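Local structure of alpha-L-arabinofuranosidase B (Aspergillus kawachii, 6SXT) at residues S20-A24 and N311-Y317; R23-F29 and D77-N81. The protein hydrolyses terminal non-reducing alpha-L-arabinofuranosyl residues from arabinoxylan, L-arabinan and related plant polysaccharides, with an arabinose-binding domain joined to its catalytic domain. One frame throughout, in Å; residues are numbered along the deposited sequence.

Overall arrangement
Both contacts lie in the catalytic domain, away from the active site and from the sugar-binding sites of the C-terminal arabinose-binding domain. They share the loop that follows strand 15-20, and their centres are about 12 Å apart. Residues 20-24 come first and meet the end of helix 302-315 and the start of strand 317-319, near the end of the domain (interaction 1); residues 23-29 then meet the loop after strand 70-75 (interaction 2). Arg23 belongs to both, its side chain turned to the helix and its carbonyl to Gln78. One loop near the N-terminus of the concanavalin-like catalytic domain is thereby joined to parts about 50 and nearly 290 residues further along the sequence.

Interaction 1: residues S20-A24 and N311-Y317; sequences STTRA and NIVAAKY
Arg23 reaches across to the last turns of helix 302-315 and grips the Asn311 amide oxygen with both terminal nitrogens, NH1 at 2.9 Å and NH2 at 3.0 Å from OD1. Guanidinium and amide are nearly coplanar, 21° apart. NH2 approaches almost along the C=O axis, whereas NH1 comes in at a C=O...N angle of 143°, and both bonds are bent at hydrogen. The Arg23 chain is extended from CG to NE, which carries the group to the helix, and Ala315 CB sits over one guanidinium face, 3.9 Å from CZ. Ile312 CG1 lies at the guanidinium edge, 3.8 Å from NH2.

Thr22 and Tyr317, both buried, form the more enclosed part of the contact and meet from opposite directions with OG1 and OH 2.8 Å apart. Ser20 OG accepts from the backbone N of Thr22 and of Arg23, an ST turn and ST motif within the 20-24 loop. Exposed Ala314 on the helix and Lys316 just after its end are on the solvent side, and Asn311 itself is partly exposed.

Glu292 of strand 288-296 joins the two polar centres: its OE1 forms a salt bridge with Arg23 NE and a hydrogen bond with Tyr317 OH. The buried arginine thus has a carboxylate to balance its charge, consistent with its remaining protonated, while Asn311 adds a neutral acceptor at the helix surface.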
loop_
_atom_site.group_PDB
_atom_site.type_symbol
_atom_site.label_atom_id
_atom_site.label_comp_id
_atom_site.label_asym_id
_atom_site.label_seq_id
_atom_site.Cartn_x
_atom_site.Cartn_y
_atom_site.Cartn_z
ATOM N N SER A 20 9.101 -10.099 1.666
ATOM C CA SER A 20 9.074 -9.356 0.390
ATOM C C SER A 20 8.140 -10.043 -0.573
ATOM O O SER A 20 8.197 -11.274 -0.704
ATOM C CB SER A 20 10.461 -9.268 -0.268
ATOM O OG SER A 20 10.340 -8.528 -1.480
ATOM N N THR A 21 7.349 -9.247 -1.294
ATOM C CA THR A 21 6.543 -9.740 -2.409
ATOM C C THR A 21 7.283 -9.566 -3.721
ATOM O O THR A 21 6.778 -10.046 -4.732
ATOM C CB THR A 21 5.147 -9.124 -2.395
ATOM O OG1 THR A 21 5.316 -7.697 -2.491
ATOM C CG2 THR A 21 4.361 -9.496 -1.168
ATOM N N THR A 22 8.385 -8.838 -3.730
ATOM C CA THR A 22 9.136 -8.566 -4.966
ATOM C C THR A 22 10.259 -9.565 -5.209
ATOM O O THR A 22 10.527 -9.848 -6.383
ATOM C CB THR A 22 9.614 -7.128 -5.035
ATOM O OG1 THR A 22 10.558 -6.967 -3.986
ATOM C CG2 THR A 22 8.455 -6.150 -4.926
ATOM N N ARG A 23 10.980 -9.980 -4.171
ATOM C CA ARG A 23 12.214 -10.768 -4.392
ATOM C C ARG A 23 12.616 -11.585 -3.188
ATOM O O ARG A 23 12.246 -11.300 -2.034
ATOM C CB ARG A 23 13.358 -9.857 -4.814
ATOM C CG ARG A 23 13.796 -8.854 -3.755
ATOM C CD ARG A 23 15.080 -8.187 -4.208
ATOM N NE ARG A 23 15.594 -7.231 -3.244
ATOM C CZ ARG A 23 16.896 -7.054 -3.011
ATOM N NH1 ARG A 23 17.822 -7.759 -3.646
ATOM N NH2 ARG A 23 17.250 -6.166 -2.103
ATOM N N ALA A 24 13.403 -12.614 -3.464
ATOM C CA ALA A 24 14.132 -13.324 -2.416
ATOM C C ALA A 24 15.137 -12.403 -1.742
ATOM O O ALA A 24 15.797 -11.580 -2.446
ATOM C CB ALA A 24 14.862 -14.509 -3.063
ATOM N N ASN A 311 23.066 -3.496 -2.197
ATOM C CA ASN A 311 22.295 -4.623 -2.755
ATOM C C ASN A 311 20.951 -4.098 -3.267
ATOM O O ASN A 311 20.531 -4.477 -4.373
ATOM C CB ASN A 311 22.206 -5.721 -1.733
ATOM C CG ASN A 311 21.385 -6.878 -2.231
ATOM O OD1 ASN A 311 20.146 -6.794 -2.256
ATOM N ND2 ASN A 311 22.061 -7.916 -2.700
ATOM N N ILE A 312 20.235 -3.315 -2.462
ATOM C CA ILE A 312 18.936 -2.726 -2.862
ATOM C C ILE A 312 19.097 -1.926 -4.142
ATOM O O ILE A 312 18.324 -2.098 -5.080
ATOM C CB ILE A 312 18.358 -1.914 -1.695
ATOM C CG1 ILE A 312 18.000 -2.809 -0.529
ATOM C CG2 ILE A 312 17.149 -1.164 -2.198
ATOM C CD1 ILE A 312 17.764 -2.038 0.758
ATOM N N VAL A 313 20.086 -1.057 -4.214
ATOM C CA VAL A 313 20.336 -0.227 -5.405
ATOM C C VAL A 313 20.561 -1.176 -6.600
ATOM O O VAL A 313 19.996 -0.918 -7.692
ATOM C CB VAL A 313 21.519 0.731 -5.191
ATOM C CG1 VAL A 313 21.949 1.382 -6.493
ATOM C CG2 VAL A 313 21.138 1.806 -4.177
ATOM N N ALA A 314 21.298 -2.231 -6.407
ATOM C CA ALA A 314 21.578 -3.158 -7.541
ATOM C C ALA A 314 20.333 -3.927 -7.956
ATOM O O ALA A 314 20.312 -4.449 -9.099
ATOM C CB ALA A 314 22.707 -4.088 -7.190
ATOM N N ALA A 315 19.331 -4.057 -7.108
ATOM C CA ALA A 315 18.039 -4.671 -7.494
ATOM C C ALA A 315 17.302 -3.795 -8.502
ATOM O O ALA A 315 16.395 -4.318 -9.186
ATOM C CB ALA A 315 17.189 -4.970 -6.306
ATOM N N LYS A 316 17.607 -2.509 -8.593
ATOM C CA LYS A 316 17.098 -1.579 -9.624
ATOM C C LYS A 316 15.568 -1.508 -9.648
ATOM O O LYS A 316 14.905 -1.815 -10.649
ATOM C CB LYS A 316 17.658 -1.907 -11.012
ATOM C CG LYS A 316 19.149 -1.617 -11.089
ATOM C CD LYS A 316 19.789 -2.090 -12.384
ATOM C CE LYS A 316 21.240 -1.632 -12.438
ATOM N NZ LYS A 316 21.905 -2.144 -13.661
ATOM N N TYR A 317 15.015 -1.000 -8.557
ATOM C CA TYR A 317 13.581 -0.667 -8.466
ATOM C C TYR A 317 13.255 0.504 -9.389
ATOM O O TYR A 317 13.923 1.559 -9.330
ATOM C CB TYR A 317 13.202 -0.260 -7.040
ATOM C CG TYR A 317 12.880 -1.380 -6.078
ATOM C CD1 TYR A 317 13.840 -1.977 -5.319
ATOM C CD2 TYR A 317 11.583 -1.848 -5.960
ATOM C CE1 TYR A 317 13.550 -3.030 -4.452
ATOM C CE2 TYR A 317 11.284 -2.909 -5.127
ATOM C CZ TYR A 317 12.257 -3.483 -4.330
ATOM O OH TYR A 317 11.921 -4.522 -3.502
#

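Interaction 2: residues R23-F29 and D77-N81; sequences RALYSSF and DQSGN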
loop_
_atom_site.group_PDB
_atom_site.type_symbol
_atom_site.label_atom_id
_atom_site.label_comp_id
_atom_site.label_asym_id
_atom_site.label_seq_id
_atom_site.Cartn_x
_atom_site.Cartn_y
_atom_site.Cartn_z
ATOM N N ARG A 23 10.980 -9.980 -4.171
ATOM C CA ARG A 23 12.214 -10.768 -4.392
ATOM C C ARG A 23 12.616 -11.585 -3.188
ATOM O O ARG A 23 12.246 -11.300 -2.034
ATOM C CB ARG A 23 13.358 -9.857 -4.814
ATOM C CG ARG A 23 13.796 -8.854 -3.755
ATOM C CD ARG A 23 15.080 -8.187 -4.208
ATOM N NE ARG A 23 15.594 -7.231 -3.244
ATOM C CZ ARG A 23 16.896 -7.054 -3.011
ATOM N NH1 ARG A 23 17.822 -7.759 -3.646
ATOM N NH2 ARG A 23 17.250 -6.166 -2.103
ATOM N N ALA A 24 13.403 -12.614 -3.464
ATOM C CA ALA A 24 14.132 -13.324 -2.416
ATOM C C ALA A 24 15.137 -12.403 -1.742
ATOM O O ALA A 24 15.797 -11.580 -2.446
ATOM C CB ALA A 24 14.862 -14.509 -3.063
ATOM N N LEU A 25 15.298 -12.556 -0.433
ATOM C CA LEU A 25 16.245 -11.722 0.335
ATOM C C LEU A 25 17.457 -12.525 0.780
ATOM O O LEU A 25 18.326 -11.976 1.479
ATOM C CB LEU A 25 15.482 -11.094 1.503
ATOM C CG LEU A 25 14.362 -10.162 1.058
ATOM C CD1 LEU A 25 13.568 -9.699 2.256
ATOM C CD2 LEU A 25 14.879 -8.989 0.267
ATOM N N TYR A 26 17.472 -13.811 0.466
ATOM C CA TYR A 26 18.661 -14.705 0.613
ATOM C C TYR A 26 18.997 -15.230 -0.765
ATOM O O TYR A 26 18.100 -15.633 -1.495
ATOM C CB TYR A 26 18.341 -15.895 1.518
ATOM C CG TYR A 26 17.993 -15.608 2.954
ATOM C CD1 TYR A 26 16.721 -15.228 3.326
ATOM C CD2 TYR A 26 18.926 -15.828 3.952
ATOM C CE1 TYR A 26 16.388 -15.022 4.638
ATOM C CE2 TYR A 26 18.607 -15.608 5.282
ATOM C CZ TYR A 26 17.333 -15.210 5.628
ATOM O OH TYR A 26 16.998 -15.024 6.940
ATOM N N SER A 27 20.282 -15.362 -1.062
ATOM C CA SER A 27 20.732 -15.868 -2.378
ATOM C C SER A 27 20.252 -17.304 -2.600
ATOM O O SER A 27 20.062 -17.659 -3.764
ATOM C CB SER A 27 22.232 -15.693 -2.517
ATOM O OG SER A 27 22.815 -16.514 -1.579
ATOM N N SER A 28 19.986 -18.092 -1.588
ATOM C CA SER A 28 19.606 -19.496 -1.836
ATOM C C SER A 28 18.100 -19.681 -1.669
ATOM O O SER A 28 17.616 -20.845 -1.730
ATOM C CB SER A 28 20.357 -20.377 -0.919
ATOM O OG SER A 28 20.025 -20.048 0.409
ATOM N N PHE A 29 17.340 -18.621 -1.367
ATOM C CA PHE A 29 15.895 -18.800 -1.084
ATOM C C PHE A 29 15.136 -19.053 -2.384
ATOM O O PHE A 29 15.196 -18.234 -3.333
ATOM C CB PHE A 29 15.295 -17.607 -0.335
ATOM C CG PHE A 29 13.853 -17.808 0.003
ATOM C CD1 PHE A 29 13.505 -18.625 1.079
ATOM C CD2 PHE A 29 12.839 -17.249 -0.755
ATOM C CE1 PHE A 29 12.174 -18.836 1.396
ATOM C CE2 PHE A 29 11.517 -17.468 -0.418
ATOM C CZ PHE A 29 11.190 -18.263 0.660
ATOM N N ASP A 77 7.660 -15.340 5.813
ATOM C CA ASP A 77 8.986 -15.090 6.401
ATOM C C ASP A 77 9.983 -16.000 5.701
ATOM O O ASP A 77 9.907 -17.239 5.878
ATOM C CB ASP A 77 8.895 -15.346 7.899
ATOM C CG ASP A 77 10.253 -15.365 8.558
ATOM O OD1 ASP A 77 11.219 -14.798 7.982
ATOM O OD2 ASP A 77 10.321 -15.951 9.644
ATOM N N GLN A 78 10.941 -15.445 4.971
ATOM C CA GLN A 78 11.939 -16.226 4.218
ATOM C C GLN A 78 13.015 -16.810 5.150
ATOM O O GLN A 78 13.818 -17.632 4.684
ATOM C CB GLN A 78 12.597 -15.375 3.134
ATOM C CG GLN A 78 11.598 -14.771 2.196
ATOM C CD GLN A 78 12.258 -13.876 1.182
ATOM O OE1 GLN A 78 13.450 -14.026 0.931
ATOM N NE2 GLN A 78 11.488 -12.890 0.645
ATOM N N SER A 79 13.084 -16.386 6.411
ATOM C CA SER A 79 14.226 -16.699 7.321
ATOM C C SER A 79 14.090 -18.114 7.870
ATOM O O SER A 79 15.104 -18.603 8.421
ATOM C CB SER A 79 14.317 -15.700 8.442
ATOM O OG SER A 79 13.313 -15.940 9.405
ATOM N N GLY A 80 12.903 -18.699 7.793
ATOM C CA GLY A 80 12.698 -20.023 8.402
ATOM C C GLY A 80 12.218 -19.944 9.826
ATOM O O GLY A 80 11.961 -21.003 10.393
ATOM N N ASN A 81 12.027 -18.762 10.397
ATOM C CA ASN A 81 11.514 -18.622 11.771
ATOM C C ASN A 81 9.987 -18.773 11.846
ATOM O O ASN A 81 9.473 -18.746 12.944
ATOM C CB ASN A 81 11.973 -17.330 12.425
ATOM C CG ASN A 81 13.454 -17.317 12.768
ATOM O OD1 ASN A 81 14.293 -16.683 12.103
ATOM N ND2 ASN A 81 13.833 -18.220 13.634
#
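Gln78 lays its side chain over the Phe29 ring and ends with its amide against the backbone of Arg23-Leu25, joining two loops without any strand pairing. The 77-81 segment begins with buried Asp77, whose OD1 accepts from Ser79 N (2.9 Å), an Asx turn, and from Ser79 OG (2.8 Å). The hydroxyl comes in on the syn side of the carboxylate, but the backbone N lies well above its plane. Asp77 OD1 also accepts from Ala18 N of strand 15-20 and OD2 from Asn83 N, so the carboxylate ties the turn to its surroundings.

Next, Gln78 has CG beside its own backbone N and runs extended beyond it, bringing the amide to the opposite backbone. OE1 takes the Leu25 N-H at 2.7 Å, the N-H pointing at an OE1 lone pair within the plane of the carbonyl, with an N-H...O angle of 161°. NE2 donates to Arg23 O at 3.2 Å. The Gln78 side chain runs crosswise to that of Phe29, its aliphatic part over the ring face: CB stands 3.9 Å from the ring centroid, 10° off the normal, a CH-pi contact, and CG also lies over that face. The amide plane is only 19° from the ring plane.

Ser79 follows, its CB 3.1 Å from Tyr26 OH, while the Tyr26 ring lies obliquely against Gln78 O and Ser79 CA. Gly80, with positive phi, closes the type I turn, and Ser79 OG accepts from Asn81 N in an ST turn.

With both ends of its amide bonded to main-chain groups and its methylenes over an aromatic face, Gln78 is fixed in rotation: exchanging O and N would set like against like at both bonds.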